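Local coordinates for RNA-binding protein RMD9, mitochondrial (Saccharomyces cerevisiae S288C, PDB 7A9X) that binds a dodecameric sequence motif in the 3'-untranslated regions of mitochondrial mRNAs and is involved in their processing or stability, at residues A[111-114]-A[115-119]; A[177-181]-A[182-186]; A[213-216]-A[217-220]. All coordinates share one frame; numbering follows the deposited sequence.

Interaction 1. Residues A[111-114]-A[115-119]; sequences LIHL and LHNGL. With nucleotides of chain B.
The imidazole of His113 meets Asn117 one turn further along helix 105-128: Asn117 OD1 sits at the ring edge, near its plane, 3.6 Å from His113 NE2. Amide and ring are steeply turned, 76° apart, so the two groups do not stack. The stacking partner of His113 is instead His173 of helix 168-180, which also meets the ring of His116 at a steep angle. Asn117 keeps CG beside its own backbone N (chi1 -78°), which turns the amide back to the preceding turn. A water ties the pair together, lying 2.8 Å from His113 NE2 and accepting from Asn117 ND2 at 3.0 Å. Underneath runs ordinary helix bonding, for example Asn117 N to His113 O at 2.9 Å. Partners outside add to this: Tyr169 at His113 ND1, Ser58 at Asn117 ND2, Arg120 at Asn117 OD1, and His173 and Glu180 at ND1 and NE2 of His116. On the RNA side, OP2 of A4 of chain B comes within 3.0 Å of His113 CE1, approaching obliquely. Both nitrogens of His113 have partners, which helps fix the rotation of its ring, and the nearby phosphate charge would probably favour the protonated imidazole.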
loop_
_atom_site.group_PDB
_atom_site.type_symbol
_atom_site.label_atom_id
_atom_site.label_comp_id
_atom_site.label_asym_id
_atom_site.label_seq_id
_atom_site.Cartn_x
_atom_site.Cartn_y
_atom_site.Cartn_z
ATOM N N LEU A 111 -12.202 19.416 -11.381
ATOM C CA LEU A 111 -10.974 19.519 -10.600
ATOM C C LEU A 111 -10.886 18.411 -9.557
ATOM O O LEU A 111 -9.822 17.808 -9.375
ATOM C CB LEU A 111 -10.887 20.888 -9.927
ATOM C CG LEU A 111 -9.638 21.119 -9.076
ATOM C CD1 LEU A 111 -8.387 21.012 -9.933
ATOM C CD2 LEU A 111 -9.704 22.469 -8.384
ATOM N N ILE A 112 -11.994 18.133 -8.863
ATOM C CA ILE A 112 -11.998 17.074 -7.856
ATOM C C ILE A 112 -11.678 15.729 -8.496
ATOM O O ILE A 112 -10.877 14.948 -7.968
ATOM C CB ILE A 112 -13.350 17.038 -7.118
ATOM C CG1 ILE A 112 -13.591 18.348 -6.366
ATOM C CG2 ILE A 112 -13.398 15.861 -6.164
ATOM C CD1 ILE A 112 -14.924 18.395 -5.649
ATOM N N HIS A 113 -12.305 15.436 -9.637
ATOM C CA HIS A 113 -11.991 14.215 -10.371
ATOM C C HIS A 113 -10.507 14.154 -10.713
ATOM O O HIS A 113 -9.865 13.105 -10.566
ATOM C CB HIS A 113 -12.851 14.142 -11.635
ATOM C CG HIS A 113 -12.672 12.886 -12.432
ATOM N ND1 HIS A 113 -13.276 12.698 -13.658
ATOM C CD2 HIS A 113 -11.967 11.757 -12.184
ATOM C CE1 HIS A 113 -12.946 11.510 -14.131
ATOM N NE2 HIS A 113 -12.153 10.918 -13.256
ATOM N N LEU A 114 -9.939 15.281 -11.149
ATOM C CA LEU A 114 -8.529 15.312 -11.521
ATOM C C LEU A 114 -7.635 14.999 -10.327
ATOM O O LEU A 114 -6.685 14.217 -10.443
ATOM C CB LEU A 114 -8.173 16.675 -12.114
ATOM C CG LEU A 114 -6.713 16.850 -12.522
ATOM C CD1 LEU A 114 -6.347 15.810 -13.566
ATOM C CD2 LEU A 114 -6.465 18.257 -13.041
ATOM N N LEU A 115 -7.923 15.604 -9.171
ATOM C CA LEU A 115 -7.171 15.284 -7.964
ATOM C C LEU A 115 -7.348 13.824 -7.571
ATOM O O LEU A 115 -6.420 13.206 -7.037
ATOM C CB LEU A 115 -7.601 16.205 -6.819
ATOM C CG LEU A 115 -7.405 17.710 -7.024
ATOM C CD1 LEU A 115 -8.037 18.495 -5.884
ATOM C CD2 LEU A 115 -5.928 18.052 -7.153
ATOM N N HIS A 116 -8.529 13.255 -7.827
ATOM C CA HIS A 116 -8.727 11.833 -7.580
ATOM C C HIS A 116 -7.810 10.997 -8.462
ATOM O O HIS A 116 -7.148 10.072 -7.980
ATOM C CB HIS A 116 -10.192 11.452 -7.809
ATOM C CG HIS A 116 -10.521 10.047 -7.409
ATOM N ND1 HIS A 116 -11.717 9.442 -7.732
ATOM C CD2 HIS A 116 -9.812 9.128 -6.711
ATOM C CE1 HIS A 116 -11.730 8.211 -7.250
ATOM N NE2 HIS A 116 -10.586 7.996 -6.627
ATOM N N ASN A 117 -7.748 11.314 -9.758
ATOM C CA ASN A 117 -6.849 10.585 -10.645
ATOM C C ASN A 117 -5.389 10.810 -10.275
ATOM O O ASN A 117 -4.545 9.949 -10.544
ATOM C CB ASN A 117 -7.105 10.981 -12.098
ATOM C CG ASN A 117 -8.332 10.306 -12.673
ATOM O OD1 ASN A 117 -9.046 9.589 -11.971
ATOM N ND2 ASN A 117 -8.587 10.533 -13.956
ATOM N N GLY A 118 -5.072 11.952 -9.660
ATOM C CA GLY A 118 -3.723 12.157 -9.159
ATOM C C GLY A 118 -3.371 11.188 -8.047
ATOM O O GLY A 118 -2.273 10.624 -8.025
ATOM N N LEU A 119 -4.297 10.985 -7.106
ATOM C CA LEU A 119 -4.100 9.969 -6.078
ATOM C C LEU A 119 -3.902 8.596 -6.703
ATOM O O LEU A 119 -2.994 7.851 -6.316
ATOM C CB LEU A 119 -5.294 9.946 -5.124
ATOM C CG LEU A 119 -5.556 11.214 -4.311
ATOM C CD1 LEU A 119 -6.918 11.150 -3.640
ATOM C CD2 LEU A 119 -4.461 11.412 -3.279
ATOM P P A B 4 -16.144 8.861 -13.808
ATOM O OP1 A B 4 -16.873 9.811 -12.930
ATOM O OP2 A B 4 -14.695 9.057 -14.058
ATOM O "O5'" A B 4 -16.300 7.381 -13.234
ATOM C "C5'" A B 4 -17.577 6.823 -12.957
ATOM C "C4'" A B 4 -17.578 5.327 -13.155
ATOM O "O4'" A B 4 -17.523 5.017 -14.574
ATOM C "C3'" A B 4 -16.395 4.572 -12.566
ATOM O "O3'" A B 4 -16.530 4.321 -11.178
ATOM C "C2'" A B 4 -16.354 3.308 -13.415
ATOM O "O2'" A B 4 -17.349 2.386 -12.997
ATOM C "C1'" A B 4 -16.744 3.859 -14.787
ATOM N N9 A B 4 -15.552 4.238 -15.563
ATOM C C8 A B 4 -15.116 5.504 -15.874
ATOM N N7 A B 4 -14.003 5.519 -16.567
ATOM C C5 A B 4 -13.683 4.176 -16.719
ATOM C C6 A B 4 -12.616 3.522 -17.361
ATOM N N6 A B 4 -11.632 4.160 -17.998
ATOM N N1 A B 4 -12.594 2.171 -17.329
ATOM C C2 A B 4 -13.581 1.528 -16.690
ATOM N N3 A B 4 -14.637 2.030 -16.051
ATOM C C4 A B 4 -14.628 3.375 -16.103
HETATM O O HOH W 1 -10.869 8.732 -14.479
#

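Interaction 2. Residues A[177-181]-A[182-186]; sequences SFKEL and SFDDD. With nucleotides of chain B.
Packing on the ring of Phe183 comes from two apolar side chains and one polar group. Phe183 CD2 packs 3.7 Å from Leu181 CB. Phe178 reaches the ring more loosely and at a slant, its CD1 lying 4.3 Å from Phe183 CD2; beyond, the Phe178 ring also packs on Cys187 and Ile190 of the following helix and on Leu152 and Ser156 of helix 151-161. The polar group is the carbonyl oxygen Leu181 O, which lies over the middle of one face of the Phe183 ring, 3.4 Å above the plane.

Backbone hydrogen bonds close the helix with a Schellman motif. Phe183 N reaches back to Phe178 O at 2.9 Å, while Ser182 N donates to Lys179 O from well above the carbonyl plane, 61° out of it. Ser182, with positive phi, is the C' residue that reverses the chain, and Phe183 then takes the N-cap position of helix 184-193. This tight link joins the two helices of the helical hairpin assigned as the first pentatricopeptide repeat.

Charged side chains add a looser contact. Lys179 lies across Asp184 with its methylene groups, CE coming 3.3 Å from Asp184 OD2. Bends at chi2 and chi4 leave NZ 4.4 Å from that oxygen, beyond a salt bridge, although the opposite charges should still attract.

The RNA also meets the end of the first helix: N4 of C8 of chain B donates to Glu180 O at 3.2 Å, which may help read the base. The Glu180 carboxylate turns to helix 105-128, where it forms a salt bridge with Arg123 beside His116.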
loop_
_atom_site.group_PDB
_atom_site.type_symbol
_atom_site.label_atom_id
_atom_site.label_comp_id
_atom_site.label_asym_id
_atom_site.label_seq_id
_atom_site.Cartn_x
_atom_site.Cartn_y
_atom_site.Cartn_z
ATOM N N SER A 177 -12.247 9.919 -2.867
ATOM C CA SER A 177 -10.861 10.277 -2.587
ATOM C C SER A 177 -10.571 10.194 -1.096
ATOM O O SER A 177 -9.582 9.582 -0.679
ATOM C CB SER A 177 -10.562 11.679 -3.116
ATOM O OG SER A 177 -10.692 11.730 -4.526
ATOM N N PHE A 178 -11.438 10.793 -0.274
ATOM C CA PHE A 178 -11.243 10.733 1.170
ATOM C C PHE A 178 -11.328 9.304 1.690
ATOM O O PHE A 178 -10.669 8.964 2.679
ATOM C CB PHE A 178 -12.264 11.627 1.873
ATOM C CG PHE A 178 -12.012 13.094 1.686
ATOM C CD1 PHE A 178 -10.726 13.606 1.779
ATOM C CD2 PHE A 178 -13.054 13.962 1.407
ATOM C CE1 PHE A 178 -10.485 14.956 1.607
ATOM C CE2 PHE A 178 -12.818 15.314 1.231
ATOM C CZ PHE A 178 -11.533 15.812 1.333
ATOM N N LYS A 179 -12.128 8.454 1.040
ATOM C CA LYS A 179 -12.151 7.043 1.412
ATOM C C LYS A 179 -10.824 6.370 1.086
ATOM O O LYS A 179 -10.276 5.631 1.913
ATOM C CB LYS A 179 -13.306 6.331 0.707
ATOM C CG LYS A 179 -13.345 4.824 0.925
ATOM C CD LYS A 179 -13.530 4.471 2.391
ATOM C CE LYS A 179 -13.575 2.964 2.588
ATOM N NZ LYS A 179 -14.682 2.334 1.815
ATOM N N GLU A 180 -10.284 6.625 -0.110
ATOM C CA GLU A 180 -8.988 6.068 -0.480
ATOM C C GLU A 180 -7.861 6.583 0.406
ATOM O O GLU A 180 -6.814 5.934 0.496
ATOM C CB GLU A 180 -8.688 6.376 -1.948
ATOM C CG GLU A 180 -9.659 5.708 -2.906
ATOM C CD GLU A 180 -9.453 6.126 -4.343
ATOM O OE1 GLU A 180 -8.411 6.748 -4.641
ATOM O OE2 GLU A 180 -10.339 5.831 -5.173
ATOM N N LEU A 181 -8.050 7.727 1.056
ATOM C CA LEU A 181 -7.097 8.246 2.025
ATOM C C LEU A 181 -7.364 7.732 3.435
ATOM O O LEU A 181 -6.767 8.245 4.390
ATOM C CB LEU A 181 -7.118 9.778 2.013
ATOM C CG LEU A 181 -6.630 10.449 0.728
ATOM C CD1 LEU A 181 -6.996 11.923 0.719
ATOM C CD2 LEU A 181 -5.128 10.275 0.572
ATOM N N SER A 182 -8.252 6.743 3.581
ATOM C CA SER A 182 -8.588 6.138 4.874
ATOM C C SER A 182 -9.222 7.151 5.829
ATOM O O SER A 182 -8.929 7.170 7.025
ATOM C CB SER A 182 -7.363 5.479 5.516
ATOM O OG SER A 182 -6.912 4.383 4.740
ATOM N N PHE A 183 -10.108 7.994 5.300
ATOM C CA PHE A 183 -10.816 8.964 6.127
ATOM C C PHE A 183 -12.312 8.688 6.101
ATOM O O PHE A 183 -13.108 9.579 5.786
ATOM C CB PHE A 183 -10.528 10.391 5.655
ATOM C CG PHE A 183 -9.091 10.797 5.800
ATOM C CD1 PHE A 183 -8.327 10.327 6.856
ATOM C CD2 PHE A 183 -8.501 11.642 4.875
ATOM C CE1 PHE A 183 -7.000 10.699 6.990
ATOM C CE2 PHE A 183 -7.175 12.018 5.003
ATOM C CZ PHE A 183 -6.423 11.546 6.061
ATOM N N ASP A 184 -12.696 7.452 6.439
ATOM C CA ASP A 184 -14.093 7.043 6.329
ATOM C C ASP A 184 -15.000 7.906 7.198
ATOM O O ASP A 184 -16.065 8.345 6.748
ATOM C CB ASP A 184 -14.239 5.568 6.708
ATOM C CG ASP A 184 -13.256 4.679 5.974
ATOM O OD1 ASP A 184 -12.237 5.206 5.483
ATOM O OD2 ASP A 184 -13.505 3.458 5.884
ATOM N N ASP A 185 -14.597 8.163 8.446
ATOM C CA ASP A 185 -15.431 8.966 9.334
ATOM C C ASP A 185 -15.604 10.385 8.811
ATOM O O ASP A 185 -16.682 10.975 8.958
ATOM C CB ASP A 185 -14.840 8.979 10.743
ATOM C CG ASP A 185 -14.869 7.610 11.397
ATOM O OD1 ASP A 185 -15.429 6.671 10.791
ATOM O OD2 ASP A 185 -14.335 7.469 12.518
ATOM N N ASP A 186 -14.565 10.944 8.185
ATOM C CA ASP A 186 -14.694 12.270 7.593
ATOM C C ASP A 186 -15.652 12.262 6.409
ATOM O O ASP A 186 -16.332 13.264 6.161
ATOM C CB ASP A 186 -13.321 12.790 7.171
ATOM C CG ASP A 186 -12.353 12.886 8.338
ATOM O OD1 ASP A 186 -11.973 11.830 8.888
ATOM O OD2 ASP A 186 -11.972 14.017 8.705
ATOM P P C B 8 -1.457 -3.201 -2.559
ATOM O OP1 C B 8 -0.210 -3.947 -2.256
ATOM O OP2 C B 8 -2.718 -3.568 -1.865
ATOM O "O5'" C B 8 -1.223 -1.648 -2.293
ATOM C "C5'" C B 8 0.033 -1.032 -2.547
ATOM C "C4'" C B 8 0.331 0.026 -1.515
ATOM O "O4'" C B 8 -0.555 1.166 -1.716
ATOM C "C3'" C B 8 0.142 -0.420 -0.062
ATOM O "O3'" C B 8 1.191 0.089 0.760
ATOM C "C2'" C B 8 -1.187 0.218 0.333
ATOM O "O2'" C B 8 -1.326 0.488 1.711
ATOM C "C1'" C B 8 -1.180 1.499 -0.494
ATOM N N1 C B 8 -2.531 2.012 -0.767
ATOM C C2 C B 8 -2.870 3.311 -0.374
ATOM O O2 C B 8 -2.017 4.030 0.165
ATOM N N3 C B 8 -4.125 3.761 -0.607
ATOM C C4 C B 8 -5.025 2.969 -1.190
ATOM N N4 C B 8 -6.249 3.460 -1.401
ATOM C C5 C B 8 -4.709 1.638 -1.586
ATOM C C6 C B 8 -3.465 1.203 -1.351
#

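Interaction 3. Residues A[213-216]-A[217-220]; sequences GFML and PLLY
Phe214 offers one end of its ring to Leu218 one turn on: Leu218 CD1 lies 3.7 Å from Phe214 CE2, coming in at a slant to the ring. With CG anti to the backbone N (chi1 168°), the Phe214 ring lies along the side of the helix where this methyl can meet it. Met215 fills in next to them, its CE at the edge of the Phe214 ring and in the ring plane, its SD 4.2 Å from Leu218 CD1.

Pro217 interrupts the backbone pattern. Its nitrogen has no hydrogen to give, so the bond that would run to Gly213 O is missing, and CD stands there instead, 3.3 Å from Gly213 O. The helix kinks here, and Leu218 N, 4.4 Å from Phe214 O, is also too far away to bond it. The pattern resumes with Leu219 N to Met215 O at 2.9 Å, almost straight out from the carbonyl, and Tyr220 N bonds to Leu216 O in the same manner. Leu219 also lays its CG 3.3 Å from Met215 O, which covers that carbonyl with a hydrocarbon group.

Helix 209-223 is part of the second assigned pentatricopeptide repeat. Phe214, Met215 and Leu218 pack on Leu175 and Lys179 of helix 168-180 and on Asp184, Cys187 and Trp191 of helix 184-193, while Leu216 and Tyr220 meet Leu247, Val254 and Lys257 of helix 245-257.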
loop_
_atom_site.group_PDB
_atom_site.type_symbol
_atom_site.label_atom_id
_atom_site.label_comp_id
_atom_site.label_asym_id
_atom_site.label_seq_id
_atom_site.Cartn_x
_atom_site.Cartn_y
_atom_site.Cartn_z
ATOM N N GLY A 213 -25.006 5.512 -3.190
ATOM C CA GLY A 213 -24.356 4.233 -3.422
ATOM C C GLY A 213 -22.971 4.160 -2.811
ATOM O O GLY A 213 -22.605 3.151 -2.206
ATOM N N PHE A 214 -22.179 5.227 -2.957
ATOM C CA PHE A 214 -20.878 5.248 -2.297
ATOM C C PHE A 214 -21.026 5.204 -0.787
ATOM O O PHE A 214 -20.184 4.615 -0.100
ATOM C CB PHE A 214 -20.079 6.492 -2.691
ATOM C CG PHE A 214 -18.856 6.709 -1.838
ATOM C CD1 PHE A 214 -17.655 6.103 -2.165
ATOM C CD2 PHE A 214 -18.916 7.489 -0.690
ATOM C CE1 PHE A 214 -16.534 6.281 -1.377
ATOM C CE2 PHE A 214 -17.801 7.665 0.105
ATOM C CZ PHE A 214 -16.607 7.064 -0.240
ATOM N N MET A 215 -22.080 5.828 -0.254
ATOM C CA MET A 215 -22.195 5.994 1.189
ATOM C C MET A 215 -22.679 4.732 1.890
ATOM O O MET A 215 -22.330 4.511 3.055
ATOM C CB MET A 215 -23.129 7.164 1.504
ATOM C CG MET A 215 -22.431 8.506 1.456
ATOM S SD MET A 215 -21.123 8.561 2.694
ATOM C CE MET A 215 -20.001 9.741 1.961
ATOM N N LEU A 216 -23.464 3.900 1.201
ATOM C CA LEU A 216 -24.049 2.722 1.839
ATOM C C LEU A 216 -23.018 1.825 2.516
ATOM O O LEU A 216 -23.238 1.450 3.678
ATOM C CB LEU A 216 -24.881 1.942 0.814
ATOM C CG LEU A 216 -26.132 2.632 0.273
ATOM C CD1 LEU A 216 -26.781 1.792 -0.814
ATOM C CD2 LEU A 216 -27.115 2.909 1.400
ATOM N N PRO A 217 -21.900 1.446 1.880
ATOM C CA PRO A 217 -20.924 0.608 2.599
ATOM C C PRO A 217 -20.350 1.269 3.840
ATOM O O PRO A 217 -20.052 0.570 4.818
ATOM C CB PRO A 217 -19.840 0.354 1.543
ATOM C CG PRO A 217 -20.538 0.515 0.244
ATOM C CD PRO A 217 -21.516 1.623 0.469
ATOM N N LEU A 218 -20.183 2.592 3.836
ATOM C CA LEU A 218 -19.686 3.272 5.029
ATOM C C LEU A 218 -20.747 3.314 6.120
ATOM O O LEU A 218 -20.428 3.198 7.309
ATOM C CB LEU A 218 -19.223 4.686 4.683
ATOM C CG LEU A 218 -18.102 4.817 3.651
ATOM C CD1 LEU A 218 -17.655 6.265 3.552
ATOM C CD2 LEU A 218 -16.933 3.912 4.001
ATOM N N LEU A 219 -22.015 3.479 5.736
ATOM C CA LEU A 219 -23.087 3.529 6.724
ATOM C C LEU A 219 -23.324 2.163 7.355
ATOM O O LEU A 219 -23.588 2.068 8.559
ATOM C CB LEU A 219 -24.373 4.053 6.081
ATOM C CG LEU A 219 -24.310 5.480 5.533
ATOM C CD1 LEU A 219 -25.669 5.924 5.017
ATOM C CD2 LEU A 219 -23.798 6.439 6.596
ATOM N N TYR A 220 -23.237 1.094 6.561
ATOM C CA TYR A 220 -23.406 -0.241 7.120
ATOM C C TYR A 220 -22.251 -0.613 8.040
ATOM O O TYR A 220 -22.450 -1.343 9.017
ATOM C CB TYR A 220 -23.544 -1.280 6.008
ATOM C CG TYR A 220 -23.659 -2.685 6.548
ATOM C CD1 TYR A 220 -24.855 -3.144 7.086
ATOM C CD2 TYR A 220 -22.568 -3.545 6.542
ATOM C CE1 TYR A 220 -24.965 -4.425 7.592
ATOM C CE2 TYR A 220 -22.668 -4.828 7.045
ATOM C CZ TYR A 220 -23.870 -5.262 7.567
ATOM O OH TYR A 220 -23.976 -6.536 8.070
#

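In the fold
All three contacts are local and in series along the chain; interaction 1 is on a helix ahead of the first assigned pentatricopeptide repeat, interaction 2 in that repeat and interaction 3 in the second. Interaction 1 is buried and mostly polar where it faces the RNA; interaction 2 lies at the surface, and interaction 3 is partly buried and almost wholly apolar. Interaction 2 stands between the others. Toward interaction 1 it is joined by a polar side-chain link and by packing of Leu119 on Ser177. Toward interaction 3, Lys179 lies against Phe214 and Leu218. Interactions 1 and 3 do not touch and each sit within one helix, whereas interaction 2 turns the chain between two. Nucleotides approach the first two directly.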